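Local coordinates for acetylxylan esterase A (Aspergillus awamori, PDB 5X6S), which hydrolyses the acetyl side groups of acetylated xylans as a secreted serine esterase, helping to break down plant hetero-xylan, at residues 36-41 against 66-71; 74-79 against 118-123; 123-128 against 139-144. One frame throughout, in Å; residues are numbered along the deposited sequence.

Interaction 1: residues 36-41 against 66-71; sequences AIHYCT and YPSSPY
In the alpha/beta-hydrolase sheet the neighbouring parallel strands 33-37 and 63-68 part company at their C-terminal ends, and there His38 reaches across to Ser69. The two strands lie close at Ala36 and Tyr66 and are wider apart at His38 and Ser68; the imidazole spans this widening. NE2 accepts the backbone N-H of Ser69 (NE2 to N 3.0 Å) almost straight on, 169° at the hydrogen, with the donor in the ring plane. The second ring nitrogen, ND1, gives its hydrogen to Tyr39 O at 2.8 Å, so a histidine suits a place where one group must accept across the contact and donate to its own loop. With CG held between the backbone N and the carbonyl carbon (chi1 72°), the ring edge is swung toward residues 66-71, and CD2 lies 3.3 Å from Pro67 O. A water bridges the two backbones: it donates to Ala36 O at 2.7 Å and to Pro67 O at 2.6 Å, and receives a weak bond from His38 N. Pro67 has no N-H to offer Ala36 O and sets its CD 3.4 Å from that oxygen instead. The methyl of Ala36, an apolar group against an aromatic ring, lies obliquely to Tyr66, CB to CD1 3.9 Å. Ser69 OG closes an ST turn onto Tyr71 N and also bonds Cys75 O. Helix 53-60 packs on Ala36 and Tyr66 through Tyr53, Tyr47 of helix 44-49 touches Ala36 and His38, and Ile37 rests on Met124 and Thr125 of helix 120-131.

Interaction 2: residues 74-79 against 118-123; sequences GCWDVS and SSSGAM
Ser120 OG accepts the backbone N-H of Trp76 at an OG to N distance of 2.8 Å, with a nearly linear 172° at the hydrogen. The hydroxyl gets there because it stands trans to its own amide nitrogen (chi1 -167°), leaning out from the first turn of helix 120-131 toward the loop. Around it close the CB of Trp76, 3.5 Å from OG, and the CB of Cys75, 3.7 Å from OG, while the indole presents its CD1 edge with OG near the ring plane. Serine is apt here: it is short, and it supplies an acceptor to a buried amide of a loop that has no regular secondary structure. Residues 117-121 read Gly-Ser-Ser-Ser-Gly, a sequence and turn that fit the GxSxG nucleophile elbow of alpha/beta hydrolases. Ser119, the probable nucleophile, has the strained positive phi of that turn (54°), and its OG is hydrogen-bonded to His259, an arrangement consistent with a charge-relay triad completed by Asp202. Gly121 suits the tight bend because a CB there would be crowded by Ser118 O. The loop covers Ser120, next to the probable nucleophile, and its Cys75 is held by the disulfide to Cys40. Farther along, Val78 and Met123 cross at about a right angle. Val78 uses both branches: CG2 lies 3.9 Å from Met123 SD, and CG1 lies 4.0 Å from the backbone C of Met123. Between Trp76 and Val78 in the loop, Asp77 turns away from the helix, and its OD1 accepts from Ser79 N, 3.1 Å apart, to form an Asx turn.

Interaction 3: residues 123-128 against 139-144; sequences MMTNVM and ATVYSG
Helix 123-128 runs nearly antiparallel to strand 139-142, at 151° with their axes 7.9 Å apart, and Thr125 and Val141 lie near the middle of the contact. This is the packing of helix on strand within the beta-alpha-beta unit made of strand 113-118, helix 120-131 and strand 138-142. Thr125 divides its branches by kind. Its methyl, anti to the backbone N, faces the strand, with CG2 3.7 Å from Val141 CG2 and 3.9 Å from Ala139 CB, while OG1 turns back to bond Gly121 O within the helix. A beta-branched threonine therefore serves an apolar surface without leaving its hydroxyl unmet. Asn126 crosses Val141 at about a right angle, its amide meeting both methyls of the valine: OD1 is 3.5 Å from CG2, and ND2 is 3.8 Å from CG1. Both polar atoms of this buried amide have partners, ND2 in Val145 O and OD1 in Trp217 NE1. Where the strand has given way to loop, Gly144 comes up to the helix backbone; a CB on it would collide with Met123 N, and its CA stands 3.9 Å from that nitrogen.

In the fold
Following the chain, the three contacts come in series, with none enclosing or crossing another. Interaction 1 closes the excursion that carries helices 44-49 and 53-60 between two adjacent strands. Interaction 2 closes the next, through helix 91-106 and most of strand 113-118, and brings the loop after strand 63-68 onto the probable nucleophile elbow. Interaction 3 closes the short return from helix 120-131 to strand 138-142. The Cys40-Cys75 disulfide joins interactions 1 and 2. Interactions 2 and 3 share Met123 and are linked by the backbone bond of Ser119 with Tyr142, while interaction 1 reaches interaction 3 through Ile37. Helix 120-131 thus lies between loop and sheet beside the probable catalytic serine.

Interaction 1: residues 36-41 against 66-71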
ATOM      1  N   ALA A  36     -11.987 -11.026   7.252  1.00 13.91           N
ATOM      2  CA  ALA A  36     -13.136 -11.056   8.133  1.00 15.40           C
ATOM      3  C   ALA A  36     -12.763 -11.814   9.416  1.00 15.88           C
ATOM      4  O   ALA A  36     -12.482 -13.041   9.388  1.00 16.04           O
ATOM      5  CB  ALA A  36     -14.346 -11.706   7.430  1.00 15.00           C
ATOM      6  N   ILE A  37     -12.721 -11.087  10.552  1.00 16.08           N
ATOM      7  CA  ILE A  37     -12.076 -11.571  11.762  1.00 14.63           C
ATOM      8  C   ILE A  37     -13.083 -11.876  12.878  1.00 15.81           C
ATOM      9  O   ILE A  37     -13.854 -10.981  13.294  1.00 16.46           O
ATOM     10  CB  ILE A  37     -11.024 -10.578  12.282  1.00 14.79           C
ATOM     11  CG1 ILE A  37     -10.077 -10.130  11.143  1.00 13.66           C
ATOM     12  CG2 ILE A  37     -10.289 -11.171  13.488  1.00 15.69           C
ATOM     13  CD1 ILE A  37      -9.031  -9.064  11.541  1.00 15.32           C
ATOM     14  N   HIS A  38     -13.090 -13.138  13.325  1.00 14.82           N
ATOM     15  CA  HIS A  38     -14.134 -13.673  14.141  1.00 15.47           C
ATOM     16  C   HIS A  38     -14.059 -13.193  15.622  1.00 17.26           C
ATOM     17  O   HIS A  38     -13.038 -12.657  16.060  1.00 16.44           O
ATOM     18  CB  HIS A  38     -14.088 -15.198  14.085  1.00 15.42           C
ATOM     19  CG  HIS A  38     -12.936 -15.804  14.814  1.00 15.45           C
ATOM     20  ND1 HIS A  38     -12.892 -15.925  16.193  1.00 16.28           N
ATOM     21  CD2 HIS A  38     -11.791 -16.350  14.353  1.00 15.63           C
ATOM     22  CE1 HIS A  38     -11.772 -16.515  16.554  1.00 16.71           C
ATOM     23  NE2 HIS A  38     -11.075 -16.791  15.454  1.00 17.03           N
ATOM     24  N   TYR A  39     -15.164 -13.405  16.344  1.00 19.50           N
ATOM     25  CA  TYR A  39     -15.358 -13.050  17.783  1.00 19.85           C
ATOM     26  C   TYR A  39     -14.855 -14.155  18.735  1.00 19.98           C
ATOM     27  O   TYR A  39     -14.553 -15.269  18.317  1.00 19.07           O
ATOM     28  CB  TYR A  39     -16.859 -12.747  18.010  1.00 22.19           C
ATOM     29  CG  TYR A  39     -17.763 -13.713  17.275  1.00 21.95           C
ATOM     30  CD1 TYR A  39     -17.868 -15.055  17.688  1.00 23.49           C
ATOM     31  CD2 TYR A  39     -18.413 -13.336  16.111  1.00 22.20           C
ATOM     32  CE1 TYR A  39     -18.665 -15.971  16.990  1.00 24.03           C
ATOM     33  CE2 TYR A  39     -19.205 -14.224  15.395  1.00 25.62           C
ATOM     34  CZ  TYR A  39     -19.323 -15.556  15.833  1.00 25.54           C
ATOM     35  OH  TYR A  39     -20.091 -16.429  15.133  1.00 26.65           O
ATOM     36  N   CYS A  40     -14.744 -13.874  20.037  1.00 21.11           N
ATOM     37  CA  CYS A  40     -14.382 -14.938  21.012  1.00 20.46           C
ATOM     38  C   CYS A  40     -15.322 -16.096  20.909  1.00 20.79           C
ATOM     39  O   CYS A  40     -16.477 -15.903  20.549  1.00 20.56           O
ATOM     40  CB  CYS A  40     -14.433 -14.443  22.460  1.00 21.50           C
ATOM     41  SG  CYS A  40     -13.267 -13.130  22.912  1.00 21.95           S
ATOM     42  N   THR A  41     -14.809 -17.282  21.229  1.00 20.50           N
ATOM     43  CA  THR A  41     -15.489 -18.592  21.121  1.00 22.29           C
ATOM     44  C   THR A  41     -15.676 -19.067  19.669  1.00 21.95           C
ATOM     45  O   THR A  41     -16.155 -20.182  19.462  1.00 22.23           O
ATOM     46  CB  THR A  41     -16.848 -18.684  21.874  1.00 21.59           C
ATOM     47  OG1 THR A  41     -17.864 -17.952  21.159  1.00 22.58           O
ATOM     48  CG2 THR A  41     -16.726 -18.132  23.311  1.00 21.93           C
ATOM     49  N   TYR A  66     -10.323 -15.607   6.348  1.00 14.05           N
ATOM     50  CA  TYR A  66     -10.916 -15.771   7.673  1.00 14.48           C
ATOM     51  C   TYR A  66      -9.826 -16.283   8.585  1.00 15.60           C
ATOM     52  O   TYR A  66      -9.583 -17.506   8.631  1.00 16.30           O
ATOM     53  CB  TYR A  66     -12.125 -16.775   7.627  1.00 15.04           C
ATOM     54  CG  TYR A  66     -13.251 -16.416   6.685  1.00 13.66           C
ATOM     55  CD1 TYR A  66     -14.308 -15.566   7.083  1.00 13.11           C
ATOM     56  CD2 TYR A  66     -13.289 -16.934   5.390  1.00 12.75           C
ATOM     57  CE1 TYR A  66     -15.364 -15.263   6.237  1.00 12.94           C
ATOM     58  CE2 TYR A  66     -14.340 -16.630   4.532  1.00 15.17           C
ATOM     59  CZ  TYR A  66     -15.351 -15.785   4.918  1.00 14.26           C
ATOM     60  OH  TYR A  66     -16.346 -15.499   4.020  1.00 14.31           O
ATOM     61  N   PRO A  67      -9.127 -15.382   9.312  1.00 16.57           N
ATOM     62  CA  PRO A  67      -8.099 -15.860  10.249  1.00 16.06           C
ATOM     63  C   PRO A  67      -8.785 -16.591  11.397  1.00 17.33           C
ATOM     64  O   PRO A  67      -9.946 -16.346  11.643  1.00 16.07           O
ATOM     65  CB  PRO A  67      -7.445 -14.554  10.770  1.00 16.78           C
ATOM     66  CG  PRO A  67      -7.778 -13.509   9.710  1.00 17.26           C
ATOM     67  CD  PRO A  67      -9.206 -13.913   9.316  1.00 16.30           C
ATOM     68  N   SER A  68      -8.056 -17.516  12.042  1.00 18.02           N
ATOM     69  CA  SER A  68      -8.649 -18.365  13.082  1.00 18.14           C
ATOM     70  C   SER A  68      -7.759 -18.388  14.316  1.00 17.30           C
ATOM     71  O   SER A  68      -6.621 -18.826  14.266  1.00 18.20           O
ATOM     72  CB  SER A  68      -8.848 -19.773  12.564  1.00 18.55           C
ATOM     73  OG  SER A  68      -9.938 -20.332  13.197  1.00 18.45           O
ATOM     74  N   SER A  69      -8.288 -17.922  15.426  1.00 18.34           N
ATOM     75  CA  SER A  69      -7.502 -17.775  16.645  1.00 19.13           C
ATOM     76  C   SER A  69      -6.930 -19.114  17.095  1.00 19.61           C
ATOM     77  O   SER A  69      -7.630 -20.139  17.043  1.00 18.56           O
ATOM     78  CB  SER A  69      -8.313 -17.186  17.776  1.00 20.14           C
ATOM     79  OG  SER A  69      -7.519 -17.141  18.948  1.00 20.18           O
ATOM     80  N   PRO A  70      -5.648 -19.106  17.502  1.00 19.22           N
ATOM     81  CA  PRO A  70      -5.038 -20.322  17.998  1.00 21.46           C
ATOM     82  C   PRO A  70      -5.347 -20.584  19.472  1.00 23.43           C
ATOM     83  O   PRO A  70      -4.922 -21.642  19.992  1.00 24.26           O
ATOM     84  CB  PRO A  70      -3.539 -20.042  17.860  1.00 20.13           C
ATOM     85  CG  PRO A  70      -3.446 -18.545  18.097  1.00 19.60           C
ATOM     86  CD  PRO A  70      -4.695 -17.969  17.470  1.00 19.42           C
ATOM     87  N   TYR A  71      -6.009 -19.654  20.154  1.00 20.60           N
ATOM     88  CA  TYR A  71      -6.095 -19.748  21.618  1.00 21.99           C
ATOM     89  C   TYR A  71      -7.346 -20.420  22.158  1.00 24.09           C
ATOM     90  O   TYR A  71      -8.459 -20.372  21.603  1.00 22.04           O
ATOM     91  CB  TYR A  71      -5.907 -18.391  22.296  1.00 22.05           C
ATOM     92  CG  TYR A  71      -4.641 -17.685  21.852  1.00 23.13           C
ATOM     93  CD1 TYR A  71      -3.388 -18.197  22.179  1.00 23.13           C
ATOM     94  CD2 TYR A  71      -4.697 -16.498  21.071  1.00 23.33           C
ATOM     95  CE1 TYR A  71      -2.220 -17.562  21.746  1.00 22.26           C
ATOM     96  CE2 TYR A  71      -3.538 -15.869  20.633  1.00 22.65           C
ATOM     97  CZ  TYR A  71      -2.301 -16.402  20.965  1.00 22.23           C
ATOM     98  OH  TYR A  71      -1.138 -15.816  20.542  1.00 20.09           O
TER
HETATM   99  O   HOH W   1     -12.167 -14.970  11.208  1.00 15.94           O

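Interaction 2: residues 74-79 against 118-123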
ATOM      1  N   GLY A  74     -10.879 -18.852  22.072  1.00 22.36           N
ATOM      2  CA  GLY A  74     -11.094 -18.311  20.735  1.00 21.29           C
ATOM      3  C   GLY A  74     -11.002 -16.796  20.576  1.00 20.87           C
ATOM      4  O   GLY A  74     -11.315 -16.278  19.498  1.00 20.43           O
ATOM      5  N   CYS A  75     -10.563 -16.077  21.604  1.00 18.81           N
ATOM      6  CA  CYS A  75     -10.384 -14.636  21.458  1.00 19.74           C
ATOM      7  C   CYS A  75      -9.063 -14.365  20.723  1.00 18.16           C
ATOM      8  O   CYS A  75      -8.184 -15.241  20.670  1.00 18.89           O
ATOM      9  CB  CYS A  75     -10.330 -13.914  22.790  1.00 20.90           C
ATOM     10  SG  CYS A  75     -11.786 -14.106  23.861  1.00 21.72           S
ATOM     11  N   TRP A  76      -8.908 -13.135  20.234  1.00 17.40           N
ATOM     12  CA  TRP A  76      -7.651 -12.673  19.638  1.00 16.89           C
ATOM     13  C   TRP A  76      -6.656 -12.067  20.614  1.00 17.18           C
ATOM     14  O   TRP A  76      -7.036 -11.380  21.530  1.00 18.98           O
ATOM     15  CB  TRP A  76      -7.959 -11.683  18.507  1.00 16.96           C
ATOM     16  CG  TRP A  76      -8.613 -12.393  17.342  1.00 17.07           C
ATOM     17  CD1 TRP A  76      -9.959 -12.474  17.054  1.00 15.71           C
ATOM     18  CD2 TRP A  76      -7.940 -13.231  16.377  1.00 18.32           C
ATOM     19  NE1 TRP A  76     -10.145 -13.300  15.938  1.00 18.19           N
ATOM     20  CE2 TRP A  76      -8.936 -13.772  15.513  1.00 16.70           C
ATOM     21  CE3 TRP A  76      -6.592 -13.580  16.173  1.00 18.93           C
ATOM     22  CZ2 TRP A  76      -8.618 -14.595  14.437  1.00 17.67           C
ATOM     23  CZ3 TRP A  76      -6.266 -14.395  15.091  1.00 18.55           C
ATOM     24  CH2 TRP A  76      -7.295 -14.908  14.246  1.00 18.23           C
ATOM     25  N   ASP A  77      -5.357 -12.315  20.404  1.00 18.13           N
ATOM     26  CA  ASP A  77      -4.316 -11.544  21.096  1.00 18.44           C
ATOM     27  C   ASP A  77      -4.297 -10.108  20.560  1.00 18.81           C
ATOM     28  O   ASP A  77      -3.838  -9.840  19.429  1.00 18.51           O
ATOM     29  CB  ASP A  77      -2.926 -12.193  20.966  1.00 18.17           C
ATOM     30  CG  ASP A  77      -1.847 -11.418  21.699  1.00 20.29           C
ATOM     31  OD1 ASP A  77      -2.204 -10.578  22.586  1.00 19.59           O
ATOM     32  OD2 ASP A  77      -0.643 -11.621  21.357  1.00 20.20           O
ATOM     33  N   VAL A  78      -4.850  -9.212  21.360  1.00 18.35           N
ATOM     34  CA  VAL A  78      -4.813  -7.762  21.104  1.00 20.08           C
ATOM     35  C   VAL A  78      -4.141  -7.010  22.311  1.00 20.32           C
ATOM     36  O   VAL A  78      -4.345  -5.786  22.523  1.00 20.91           O
ATOM     37  CB  VAL A  78      -6.198  -7.202  20.727  1.00 18.79           C
ATOM     38  CG1 VAL A  78      -6.603  -7.699  19.330  1.00 19.67           C
ATOM     39  CG2 VAL A  78      -7.254  -7.574  21.791  1.00 20.25           C
ATOM     40  N   SER A  79      -3.297  -7.762  23.046  1.00 20.14           N
ATOM     41  CA  SER A  79      -2.686  -7.292  24.293  1.00 20.57           C
ATOM     42  C   SER A  79      -1.163  -7.315  24.375  1.00 20.40           C
ATOM     43  O   SER A  79      -0.580  -6.486  25.052  1.00 20.78           O
ATOM     44  CB  SER A  79      -3.274  -8.071  25.467  1.00 20.46           C
ATOM     45  OG  SER A  79      -3.004  -9.454  25.412  1.00 19.13           O
ATOM     46  N   SER A 118     -15.886  -8.581  14.267  1.00 15.54           N
ATOM     47  CA  SER A 118     -16.848  -8.342  15.313  1.00 16.69           C
ATOM     48  C   SER A 118     -16.229  -8.697  16.684  1.00 15.93           C
ATOM     49  O   SER A 118     -15.516  -9.654  16.808  1.00 15.97           O
ATOM     50  CB  SER A 118     -18.152  -9.152  15.070  1.00 16.15           C
ATOM     51  OG  SER A 118     -18.756  -8.701  13.877  1.00 17.72           O
ATOM     52  N   SER A 119     -16.556  -7.906  17.702  1.00 17.31           N
ATOM     53  CA  SER A 119     -16.146  -8.121  19.086  1.00 18.04           C
ATOM     54  C   SER A 119     -14.605  -8.255  19.180  1.00 17.11           C
ATOM     55  O   SER A 119     -13.939  -7.340  18.775  1.00 16.99           O
ATOM     56  CB  SER A 119     -16.944  -9.294  19.674  1.00 18.75           C
ATOM     57  OG  SER A 119     -16.731  -9.441  21.069  1.00 22.48           O
ATOM     58  N   SER A 120     -14.063  -9.370  19.659  1.00 17.45           N
ATOM     59  CA  SER A 120     -12.617  -9.618  19.639  1.00 18.00           C
ATOM     60  C   SER A 120     -12.016  -9.347  18.256  1.00 16.08           C
ATOM     61  O   SER A 120     -10.948  -8.741  18.127  1.00 16.54           O
ATOM     62  CB  SER A 120     -12.294 -11.032  20.111  1.00 17.76           C
ATOM     63  OG  SER A 120     -10.872 -11.193  20.381  1.00 20.08           O
ATOM     64  N   GLY A 121     -12.746  -9.710  17.228  1.00 16.16           N
ATOM     65  CA  GLY A 121     -12.279  -9.481  15.850  1.00 15.48           C
ATOM     66  C   GLY A 121     -12.329  -8.034  15.462  1.00 16.40           C
ATOM     67  O   GLY A 121     -11.514  -7.587  14.643  1.00 16.30           O
ATOM     68  N   ALA A 122     -13.266  -7.279  16.058  1.00 16.26           N
ATOM     69  CA  ALA A 122     -13.265  -5.820  15.844  1.00 15.88           C
ATOM     70  C   ALA A 122     -12.100  -5.156  16.584  1.00 16.06           C
ATOM     71  O   ALA A 122     -11.523  -4.175  16.067  1.00 16.28           O
ATOM     72  CB  ALA A 122     -14.578  -5.207  16.243  1.00 15.24           C
ATOM     73  N   MET A 123     -11.781  -5.652  17.773  1.00 16.22           N
ATOM     74  CA  MET A 123     -10.566  -5.192  18.472  1.00 17.68           C
ATOM     75  C   MET A 123      -9.322  -5.420  17.572  1.00 17.47           C
ATOM     76  O   MET A 123      -8.474  -4.539  17.401  1.00 16.39           O
ATOM     77  CB  MET A 123     -10.363  -5.919  19.756  1.00 17.61           C
ATOM     78  CG  MET A 123     -11.519  -5.830  20.755  1.00 20.25           C
ATOM     79  SD  MET A 123     -11.013  -6.636  22.256  1.00 20.74           S
ATOM     80  CE  MET A 123     -12.566  -7.191  22.934  1.00 21.70           C
TER

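Interaction 3: residues 123-128 against 139-144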
ATOM      1  N   MET A 123     -11.781  -5.652  17.773  1.00 16.22           N
ATOM      2  CA  MET A 123     -10.566  -5.192  18.472  1.00 17.68           C
ATOM      3  C   MET A 123      -9.322  -5.420  17.572  1.00 17.47           C
ATOM      4  O   MET A 123      -8.474  -4.539  17.401  1.00 16.39           O
ATOM      5  CB  MET A 123     -10.363  -5.919  19.756  1.00 17.61           C
ATOM      6  CG  MET A 123     -11.519  -5.830  20.755  1.00 20.25           C
ATOM      7  SD  MET A 123     -11.013  -6.636  22.256  1.00 20.74           S
ATOM      8  CE  MET A 123     -12.566  -7.191  22.934  1.00 21.70           C
ATOM      9  N   MET A 124      -9.241  -6.614  17.007  1.00 16.17           N
ATOM     10  CA  MET A 124      -8.127  -6.973  16.114  1.00 15.84           C
ATOM     11  C   MET A 124      -8.176  -6.132  14.839  1.00 16.44           C
ATOM     12  O   MET A 124      -7.122  -5.751  14.292  1.00 16.02           O
ATOM     13  CB  MET A 124      -8.141  -8.474  15.828  1.00 16.08           C
ATOM     14  CG  MET A 124      -7.042  -8.915  14.833  1.00 15.44           C
ATOM     15  SD  MET A 124      -5.374  -8.449  15.309  1.00 17.17           S
ATOM     16  CE  MET A 124      -4.962  -9.824  16.353  1.00 16.59           C
ATOM     17  N   THR A 125      -9.372  -5.759  14.384  1.00 16.42           N
ATOM     18  CA  THR A 125      -9.442  -4.890  13.226  1.00 15.19           C
ATOM     19  C   THR A 125      -8.715  -3.564  13.476  1.00 16.41           C
ATOM     20  O   THR A 125      -7.954  -3.089  12.621  1.00 15.98           O
ATOM     21  CB  THR A 125     -10.927  -4.692  12.762  1.00 15.34           C
ATOM     22  OG1 THR A 125     -11.425  -5.960  12.337  1.00 15.47           O
ATOM     23  CG2 THR A 125     -11.044  -3.747  11.603  1.00 14.55           C
ATOM     24  N   ASN A 126      -8.945  -2.960  14.637  1.00 17.60           N
ATOM     25  CA  ASN A 126      -8.274  -1.728  14.992  1.00 16.41           C
ATOM     26  C   ASN A 126      -6.799  -1.958  15.087  1.00 16.81           C
ATOM     27  O   ASN A 126      -6.049  -1.159  14.637  1.00 18.20           O
ATOM     28  CB  ASN A 126      -8.783  -1.115  16.271  1.00 17.44           C
ATOM     29  CG  ASN A 126     -10.104  -0.395  16.080  1.00 16.00           C
ATOM     30  OD1 ASN A 126     -10.307   0.357  15.161  1.00 19.36           O
ATOM     31  ND2 ASN A 126     -11.000  -0.703  16.930  1.00 14.28           N
ATOM     32  N   VAL A 127      -6.406  -3.063  15.659  1.00 18.15           N
ATOM     33  CA  VAL A 127      -4.967  -3.413  15.802  1.00 18.00           C
ATOM     34  C   VAL A 127      -4.306  -3.551  14.421  1.00 17.20           C
ATOM     35  O   VAL A 127      -3.182  -3.022  14.175  1.00 17.02           O
ATOM     36  CB  VAL A 127      -4.751  -4.647  16.690  1.00 17.82           C
ATOM     37  CG1 VAL A 127      -3.289  -5.133  16.637  1.00 19.35           C
ATOM     38  CG2 VAL A 127      -5.106  -4.344  18.148  1.00 17.21           C
ATOM     39  N   MET A 128      -4.984  -4.227  13.501  1.00 17.06           N
ATOM     40  CA  MET A 128      -4.445  -4.415  12.120  1.00 16.45           C
ATOM     41  C   MET A 128      -4.273  -3.078  11.416  1.00 16.19           C
ATOM     42  O   MET A 128      -3.309  -2.865  10.694  1.00 16.38           O
ATOM     43  CB  MET A 128      -5.366  -5.290  11.271  1.00 16.79           C
ATOM     44  CG  MET A 128      -5.431  -6.791  11.683  1.00 15.27           C
ATOM     45  SD  MET A 128      -3.801  -7.594  11.774  1.00 15.83           S
ATOM     46  CE  MET A 128      -3.200  -7.242  10.106  1.00 18.35           C
ATOM     47  N   ALA A 139     -11.368  -0.179   6.609  1.00 16.64           N
ATOM     48  CA  ALA A 139     -11.689  -1.135   7.652  1.00 16.43           C
ATOM     49  C   ALA A 139     -13.035  -0.818   8.216  1.00 17.52           C
ATOM     50  O   ALA A 139     -13.376   0.392   8.329  1.00 16.34           O
ATOM     51  CB  ALA A 139     -10.698  -1.071   8.779  1.00 17.27           C
ATOM     52  N   THR A 140     -13.775  -1.858   8.631  1.00 16.28           N
ATOM     53  CA  THR A 140     -15.093  -1.680   9.309  1.00 16.64           C
ATOM     54  C   THR A 140     -15.035  -2.421  10.621  1.00 16.35           C
ATOM     55  O   THR A 140     -14.749  -3.633  10.650  1.00 16.72           O
ATOM     56  CB  THR A 140     -16.299  -2.131   8.397  1.00 16.19           C
ATOM     57  OG1 THR A 140     -16.369  -1.302   7.222  1.00 17.89           O
ATOM     58  CG2 THR A 140     -17.656  -2.031   9.138  1.00 16.00           C
ATOM     59  N   VAL A 141     -15.334  -1.737  11.711  1.00 15.95           N
ATOM     60  CA  VAL A 141     -15.238  -2.244  13.063  1.00 16.94           C
ATOM     61  C   VAL A 141     -16.649  -2.411  13.635  1.00 18.19           C
ATOM     62  O   VAL A 141     -17.403  -1.406  13.763  1.00 18.95           O
ATOM     63  CB  VAL A 141     -14.375  -1.296  13.954  1.00 17.36           C
ATOM     64  CG1 VAL A 141     -14.269  -1.740  15.376  1.00 16.25           C
ATOM     65  CG2 VAL A 141     -12.972  -1.105  13.350  1.00 18.02           C
ATOM     66  N   TYR A 142     -17.023  -3.659  13.907  1.00 17.38           N
ATOM     67  CA  TYR A 142     -18.311  -3.995  14.566  1.00 18.39           C
ATOM     68  C   TYR A 142     -18.131  -4.268  16.073  1.00 17.59           C
ATOM     69  O   TYR A 142     -17.848  -5.400  16.504  1.00 17.45           O
ATOM     70  CB  TYR A 142     -19.045  -5.169  13.871  1.00 16.76           C
ATOM     71  CG  TYR A 142     -19.603  -4.808  12.543  1.00 17.01           C
ATOM     72  CD1 TYR A 142     -20.774  -4.030  12.449  1.00 16.91           C
ATOM     73  CD2 TYR A 142     -18.981  -5.198  11.355  1.00 16.21           C
ATOM     74  CE1 TYR A 142     -21.275  -3.651  11.230  1.00 18.60           C
ATOM     75  CE2 TYR A 142     -19.518  -4.813  10.091  1.00 16.06           C
ATOM     76  CZ  TYR A 142     -20.671  -4.065  10.057  1.00 18.30           C
ATOM     77  OH  TYR A 142     -21.236  -3.674   8.890  1.00 18.64           O
ATOM     78  N   SER A 143     -18.300  -3.212  16.894  1.00 17.72           N
ATOM     79  CA  SER A 143     -18.273  -3.386  18.374  1.00 17.49           C
ATOM     80  C   SER A 143     -16.945  -3.909  18.896  1.00 18.26           C
ATOM     81  O   SER A 143     -16.831  -5.065  19.337  1.00 19.00           O
ATOM     82  CB  SER A 143     -19.413  -4.296  18.846  1.00 17.37           C
ATOM     83  OG  SER A 143     -20.667  -3.896  18.285  1.00 19.06           O
ATOM     84  N   GLY A 144     -15.920  -3.074  18.811  1.00 19.94           N
ATOM     85  CA  GLY A 144     -14.608  -3.423  19.321  1.00 20.73           C
ATOM     86  C   GLY A 144     -14.143  -2.429  20.399  1.00 21.24           C
ATOM     87  O   GLY A 144     -14.958  -1.749  21.040  1.00 20.93           O
TER